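Local coordinates for methyltransferase (Pyrococcus horikoshii, PDB 1IXK), which probably uses S-adenosyl-L-methionine to methylate cytidine in RNA at carbon 5, at residues 61-65 / 66-70; 86-89 / 90-93. One frame throughout, in Å; residues are numbered along the deposited sequence.

Both contacts are local turns in the N-terminal RsmF-like region, with centres about 11 Å apart and well away from the predicted S-adenosyl-L-methionine site. Contact 1 ends helix 56-65 and starts an edge strand, 69-73, of the four-stranded antiparallel sheet; contact 2 follows strand 79-82 and leads into helix 93-96. Each is partly buried, with two buried residues: Leu63 and Phe68 in the first, Ile89 and Thr92 in the second. Backbone amides, one asparagine amide and two waters dominate 61-65/66-70, whereas 86-89/90-93 relies on serine and threonine hydroxyls. They meet where CZ of Phe68 lies 3.6 Å from CG2 of Thr92, and Glu94, in the helix that contact 2 leads into, takes salt bridges from Arg62 and Lys66 of contact 1.

Contact 1 (61-65 / 66-70); sequences KRLNK and KGFQF
With CG of Asn64 anti to its own carbonyl carbon (chi1 -83°), the side chain sets out away from 66-70, but its amide comes back beside the chain beyond the helix, and the unusual chi1 of Phe70 (32°) brings that ring back to meet it. ND2 of Asn64 donates to O of Phe68 over 2.9 Å, bent at the hydrogen. The amide plane of Asn64 is 19° from that of the Phe70 ring, but ND2 approaches obliquely, 3.3 Å from CZ of Phe70. A water accepts from both ND2 of Asn64 and N of Phe70, sitting over the centre of the ring. CE1 of Phe70 also touches CB of Leu63 at 3.7 Å, the two side chains crossing nearly at right angles.

O of Leu63 takes N of Lys66 (3.0 Å) and N of Phe68 (3.2 Å) from opposite faces of its carbonyl plane, and it lies at the edge of the Phe68 ring. Gly67 N donates to O of Asn64 at 3.0 Å. The positive phi of Gly67 would press a beta carbon against the preceding carbonyl oxygen, which calls for glycine. Phe68 N to Leu63 O and Gly67 N to Asn64 O, together with that phi, make a Schellman motif, here ending helix 56-65 ahead of strand 69-73.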
# COMPACT_ATOMS: atom_id res chain seq x y z
N LYS A 61 -18.94 -10.14 15.75
CA LYS A 61 -19.65 -10.69 16.89
C LYS A 61 -18.90 -11.90 17.45
O LYS A 61 -18.78 -12.07 18.66
CB LYS A 61 -21.07 -11.08 16.50
CG LYS A 61 -21.93 -9.88 16.12
CD LYS A 61 -23.27 -10.32 15.56
CE LYS A 61 -24.08 -9.12 15.10
NZ LYS A 61 -25.32 -9.55 14.38
N ARG A 62 -18.38 -12.74 16.55
CA ARG A 62 -17.65 -13.93 16.96
C ARG A 62 -16.38 -13.60 17.74
O ARG A 62 -16.09 -14.22 18.77
CB ARG A 62 -17.29 -14.78 15.75
CG ARG A 62 -18.47 -15.50 15.12
CD ARG A 62 -18.05 -16.34 13.92
NE ARG A 62 -16.93 -17.22 14.22
CZ ARG A 62 -16.58 -18.27 13.47
NH1 ARG A 62 -17.28 -18.56 12.38
NH2 ARG A 62 -15.54 -19.02 13.81
N LEU A 63 -15.61 -12.63 17.25
CA LEU A 63 -14.37 -12.24 17.92
C LEU A 63 -14.62 -11.53 19.25
O LEU A 63 -13.93 -11.77 20.23
CB LEU A 63 -13.51 -11.35 17.00
CG LEU A 63 -12.80 -12.09 15.86
CD1 LEU A 63 -11.84 -11.14 15.14
CD2 LEU A 63 -12.03 -13.27 16.43
N ASN A 64 -15.60 -10.63 19.26
CA ASN A 64 -15.94 -9.90 20.47
C ASN A 64 -16.33 -10.89 21.57
O ASN A 64 -15.95 -10.73 22.73
CB ASN A 64 -17.10 -8.94 20.21
CG ASN A 64 -16.67 -7.62 19.59
OD1 ASN A 64 -17.51 -6.85 19.13
ND2 ASN A 64 -15.37 -7.36 19.58
N LYS A 65 -17.07 -11.92 21.19
CA LYS A 65 -17.52 -12.93 22.13
C LYS A 65 -16.34 -13.65 22.79
O LYS A 65 -16.44 -14.11 23.93
CB LYS A 65 -18.39 -13.97 21.42
CG LYS A 65 -19.08 -14.94 22.37
CD LYS A 65 -19.06 -16.36 21.82
CE LYS A 65 -17.64 -16.91 21.78
NZ LYS A 65 -17.59 -18.32 21.28
N LYS A 66 -15.22 -13.73 22.07
CA LYS A 66 -14.03 -14.40 22.59
C LYS A 66 -13.12 -13.49 23.41
O LYS A 66 -12.10 -13.95 23.94
CB LYS A 66 -13.24 -15.02 21.44
CG LYS A 66 -14.02 -16.06 20.65
CD LYS A 66 -13.12 -16.80 19.68
CE LYS A 66 -13.90 -17.85 18.92
NZ LYS A 66 -13.00 -18.77 18.18
N GLY A 67 -13.47 -12.22 23.52
CA GLY A 67 -12.66 -11.31 24.31
C GLY A 67 -11.85 -10.29 23.53
O GLY A 67 -11.22 -9.41 24.12
N PHE A 68 -11.84 -10.40 22.20
CA PHE A 68 -11.10 -9.44 21.39
C PHE A 68 -11.86 -8.14 21.22
O PHE A 68 -13.09 -8.14 21.14
CB PHE A 68 -10.80 -10.03 20.01
CG PHE A 68 -9.92 -11.24 20.03
CD1 PHE A 68 -10.46 -12.50 20.26
CD2 PHE A 68 -8.55 -11.13 19.82
CE1 PHE A 68 -9.64 -13.63 20.29
CE2 PHE A 68 -7.73 -12.25 19.85
CZ PHE A 68 -8.27 -13.50 20.09
N GLN A 69 -11.14 -7.03 21.20
CA GLN A 69 -11.75 -5.72 20.99
C GLN A 69 -10.90 -5.04 19.92
O GLN A 69 -9.70 -5.28 19.83
CB GLN A 69 -11.75 -4.90 22.29
CG GLN A 69 -12.51 -5.59 23.42
CD GLN A 69 -12.61 -4.74 24.68
OE1 GLN A 69 -11.62 -4.16 25.12
NE2 GLN A 69 -13.79 -4.69 25.27
N PHE A 70 -11.53 -4.22 19.09
CA PHE A 70 -10.82 -3.57 18.00
C PHE A 70 -11.53 -2.33 17.48
O PHE A 70 -12.72 -2.14 17.72
CB PHE A 70 -10.63 -4.57 16.86
CG PHE A 70 -11.76 -5.56 16.73
CD1 PHE A 70 -11.70 -6.79 17.39
CD2 PHE A 70 -12.91 -5.24 16.01
CE1 PHE A 70 -12.77 -7.69 17.32
CE2 PHE A 70 -13.98 -6.14 15.93
CZ PHE A 70 -13.91 -7.37 16.59
O HOH W 1 -14.44 -4.47 19.34
O HOH W 2 -14.83 -8.63 23.66

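Contact 2 (86-89 / 90-93); sequences PFSI and TSTP
Phe87 lays CE2 of its ring 3.6 Å from the methyl CG2 of Thr92, an oblique approach, while CB of Ser91 comes near the ring edge. That methyl also meets CD1 of Ile89 at 4.0 Å, so two apolar groups contact it. Phe68 adds an edge-to-face partner for Phe87.

The Thr92 hydroxyl does different work. With OG1 between the backbone N and the carbonyl carbon (chi1 63°), it donates to O of Ile89 over 2.7 Å, tilted 21° from the carbonyl plane, and bonds to N of Phe95 as the N-cap of helix 93-96. A valine here would probably leave O of Ile89 with only the weak bond from N of Thr92 in this turn, and N of Phe95 without its cap.

One residue earlier, N of Ser91 reaches O of Ser88 at 3.0 Å and 157°. OG1 of Thr90 donates to OG of Ser88 over 2.7 Å, and N of Thr90 adds a weak bond to the same oxygen. Hydroxyls thus add to the backbone bonds, one of them weak, of this short 3-10 turn, and the double use of OG1 of Thr92 links O of Ile89 in the turn to N of Phe95 in helix 93-96.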
# COMPACT_ATOMS: atom_id res chain seq x y z
N PRO A 86 -6.85 -10.77 23.97
CA PRO A 86 -6.63 -11.69 25.08
C PRO A 86 -5.50 -12.64 24.72
O PRO A 86 -4.42 -12.55 25.32
CB PRO A 86 -7.98 -12.40 25.23
CG PRO A 86 -8.63 -12.24 23.92
CD PRO A 86 -8.25 -10.83 23.53
N PHE A 87 -5.74 -13.52 23.75
CA PHE A 87 -4.70 -14.46 23.32
C PHE A 87 -4.42 -14.16 21.85
O PHE A 87 -5.14 -13.39 21.23
CB PHE A 87 -5.15 -15.93 23.49
CG PHE A 87 -6.47 -16.26 22.83
CD1 PHE A 87 -7.67 -15.76 23.35
CD2 PHE A 87 -6.52 -17.07 21.70
CE1 PHE A 87 -8.89 -16.07 22.75
CE2 PHE A 87 -7.73 -17.38 21.09
CZ PHE A 87 -8.92 -16.88 21.62
N SER A 88 -3.37 -14.77 21.30
CA SER A 88 -2.97 -14.55 19.91
C SER A 88 -4.12 -14.70 18.93
O SER A 88 -4.78 -15.74 18.89
CB SER A 88 -1.85 -15.51 19.53
OG SER A 88 -1.45 -15.28 18.19
N ILE A 89 -4.34 -13.66 18.13
CA ILE A 89 -5.42 -13.67 17.15
C ILE A 89 -5.18 -14.74 16.09
O ILE A 89 -6.12 -15.24 15.47
CB ILE A 89 -5.56 -12.28 16.46
CG1 ILE A 89 -6.76 -12.29 15.51
CG2 ILE A 89 -4.29 -11.94 15.70
CD1 ILE A 89 -8.09 -12.46 16.21
N THR A 90 -3.91 -15.09 15.87
CA THR A 90 -3.57 -16.10 14.88
C THR A 90 -3.80 -17.52 15.41
O THR A 90 -3.61 -18.50 14.69
CB THR A 90 -2.11 -15.95 14.40
OG1 THR A 90 -1.24 -15.84 15.54
CG2 THR A 90 -1.96 -14.71 13.53
N SER A 91 -4.21 -17.64 16.67
CA SER A 91 -4.48 -18.95 17.25
C SER A 91 -5.97 -19.24 17.24
O SER A 91 -6.42 -20.31 17.66
CB SER A 91 -3.95 -19.02 18.69
OG SER A 91 -2.53 -18.94 18.72
N THR A 92 -6.75 -18.28 16.75
CA THR A 92 -8.21 -18.43 16.68
C THR A 92 -8.65 -19.24 15.48
O THR A 92 -7.96 -19.29 14.46
CB THR A 92 -8.90 -17.06 16.58
OG1 THR A 92 -8.50 -16.43 15.35
CG2 THR A 92 -8.52 -16.17 17.75
N PRO A 93 -9.82 -19.90 15.58
CA PRO A 93 -10.34 -20.70 14.47
C PRO A 93 -10.63 -19.77 13.29
O PRO A 93 -10.52 -20.16 12.13
CB PRO A 93 -11.61 -21.31 15.05
CG PRO A 93 -11.31 -21.40 16.51
CD PRO A 93 -10.64 -20.08 16.78